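Local coordinates for protein cyanophage-like gp41-1 intein (Metagenome, PDB 6QAZ) that probably carries out protein splicing, excising itself and joining its flanking sequences, as expected of a naturally split intein, at residues I60-E65 / M75-G80. Numbering follows the deposited sequence. Where two conformers were deposited one is given.
Sequences IICSEE and MNISGG
The carbonyl oxygen of Glu64 accepts the backbone N-H of Ser78, with O and N 2.9 Å apart and a nearly straight approach (161° at the hydrogen). CB of Asn76 also packs against Glu64 O, at 3.4 Å. One residue on, the Asn76 amide donates through ND2 to Glu65 O at 3.0 Å. The oxygen lies close to the amide plane of Asn76, but the donor sits above the carbonyl plane of Glu65. The CG of Asn76 is held between its backbone N and carbonyl carbon (chi1 51°). This sends ND2 across to Glu65 and leaves OD1 over the next turn, where Gly79 N makes a weak bond to it. A water accepts from Ile77 N and can donate to Ser63 O, so it links the two segments. CD1 of Ile77 rests 4.3 Å from SG of Cys62, and the same side chain reaches Tyr50 and Ile100. Within 60-65, Ser63 OG donates to Glu65 OE2 at 2.6 Å, from above the carboxylate plane. The Gly80 N to Ile77 O bond closes a type I turn over residues 77-80. The contact thus joins the loop that follows strand 59-63 to the loop after strand 73-75, at the surface of the all-beta fold expected of a HINT-type intein.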
loop_
_atom_site.group_PDB
_atom_site.type_symbol
_atom_site.label_atom_id
_atom_site.label_comp_id
_atom_site.label_asym_id
_atom_site.label_seq_id
_atom_site.Cartn_x
_atom_site.Cartn_y
_atom_site.Cartn_z
ATOM N N ILE A 60 7.707 -1.623 1.073
ATOM C CA ILE A 60 6.371 -1.787 1.654
ATOM C C ILE A 60 6.178 -3.255 1.965
ATOM O O ILE A 60 6.652 -4.115 1.202
ATOM C CB ILE A 60 5.285 -1.194 0.747
ATOM C CG1 ILE A 60 3.946 -1.225 1.370
ATOM C CG2 ILE A 60 5.254 -1.901 -0.576
ATOM C CD1 ILE A 60 2.929 -0.302 0.649
ATOM N N ILE A 61 5.470 -3.538 3.026
ATOM C CA ILE A 61 5.152 -4.920 3.451
ATOM C C ILE A 61 3.646 -5.092 3.355
ATOM O O ILE A 61 2.875 -4.326 3.942
ATOM C CB ILE A 61 5.718 -5.203 4.845
ATOM C CG1 ILE A 61 7.249 -5.252 4.786
ATOM C CG2 ILE A 61 5.165 -6.520 5.391
ATOM C CD1 ILE A 61 7.889 -5.355 6.141
ATOM N N CYS A 62 3.248 -6.156 2.671
ATOM C CA CYS A 62 1.825 -6.375 2.389
ATOM C C CYS A 62 1.539 -7.862 2.269
ATOM O O CYS A 62 2.441 -8.700 2.211
ATOM C CB CYS A 62 1.412 -5.646 1.113
ATOM S SG CYS A 62 2.245 -6.248 -0.382
ATOM N N SER A 63 0.265 -8.190 2.160
ATOM C CA SER A 63 -0.166 -9.570 1.914
ATOM C C SER A 63 -0.156 -9.883 0.429
ATOM O O SER A 63 -0.015 -9.001 -0.438
ATOM C CB SER A 63 -1.517 -9.817 2.510
ATOM O OG SER A 63 -2.498 -9.055 1.840
ATOM N N GLU A 64 -0.352 -11.159 0.107
ATOM C CA GLU A 64 -0.220 -11.601 -1.286
ATOM C C GLU A 64 -1.321 -11.052 -2.184
ATOM O O GLU A 64 -1.108 -10.970 -3.395
ATOM C CB GLU A 64 -0.162 -13.117 -1.442
ATOM C CG GLU A 64 -1.468 -13.817 -1.146
ATOM C CD GLU A 64 -1.441 -15.297 -1.423
ATOM O OE1 GLU A 64 -0.663 -15.700 -2.311
ATOM O OE2 GLU A 64 -2.208 -16.025 -0.758
ATOM N N GLU A 65 -2.471 -10.708 -1.620
ATOM C CA GLU A 65 -3.570 -10.242 -2.470
ATOM C C GLU A 65 -3.647 -8.722 -2.514
ATOM O O GLU A 65 -4.501 -8.190 -3.251
ATOM C CB GLU A 65 -4.860 -10.882 -2.173
ATOM C CG GLU A 65 -5.539 -10.337 -1.046
ATOM C CD GLU A 65 -5.192 -10.950 0.282
ATOM O OE1 GLU A 65 -6.111 -11.463 0.942
ATOM O OE2 GLU A 65 -3.986 -10.895 0.648
ATOM N N MET A 75 -2.374 -4.848 -9.813
ATOM C CA MET A 75 -1.764 -6.165 -9.712
ATOM C C MET A 75 -1.402 -6.470 -8.274
ATOM O O MET A 75 -1.020 -5.570 -7.523
ATOM C CB MET A 75 -0.542 -6.225 -10.631
ATOM C CG MET A 75 -0.183 -7.625 -11.006
ATOM S SD MET A 75 1.235 -7.805 -12.073
ATOM C CE MET A 75 0.656 -7.015 -13.566
ATOM N N ASN A 76 -1.427 -7.755 -7.936
ATOM C CA ASN A 76 -0.986 -8.228 -6.627
ATOM C C ASN A 76 0.052 -9.331 -6.819
ATOM O O ASN A 76 0.242 -9.844 -7.914
ATOM C CB ASN A 76 -2.138 -8.650 -5.731
ATOM C CG ASN A 76 -3.119 -9.611 -6.366
ATOM O OD1 ASN A 76 -2.780 -10.287 -7.353
ATOM N ND2 ASN A 76 -4.326 -9.678 -5.842
ATOM N N ILE A 77 0.716 -9.690 -5.742
ATOM C CA ILE A 77 1.735 -10.760 -5.797
ATOM C C ILE A 77 1.082 -12.054 -6.253
ATOM O O ILE A 77 1.664 -12.776 -7.113
ATOM C CB ILE A 77 2.466 -10.868 -4.454
ATOM C CG1 ILE A 77 3.324 -9.615 -4.240
ATOM C CG2 ILE A 77 3.291 -12.138 -4.356
ATOM C CD1 ILE A 77 3.801 -9.457 -2.802
ATOM N N SER A 78 -0.088 -12.391 -5.755
ATOM C CA SER A 78 -0.733 -13.664 -6.164
ATOM C C SER A 78 -1.009 -13.660 -7.663
ATOM O O SER A 78 -1.062 -14.743 -8.262
ATOM C CB SER A 78 -1.974 -13.917 -5.381
ATOM O OG SER A 78 -2.955 -12.940 -5.676
ATOM N N GLY A 79 -1.237 -12.489 -8.236
ATOM C CA GLY A 79 -1.531 -12.308 -9.669
ATOM C C GLY A 79 -0.329 -12.008 -10.521
ATOM O O GLY A 79 -0.518 -11.714 -11.703
ATOM N N GLY A 80 0.875 -12.149 -9.990
ATOM C CA GLY A 80 2.088 -12.069 -10.816
ATOM C C GLY A 80 2.893 -10.806 -10.671
ATOM O O GLY A 80 3.877 -10.632 -11.399
HETATM O O HOH W 1 0.488 -8.181 -3.280
#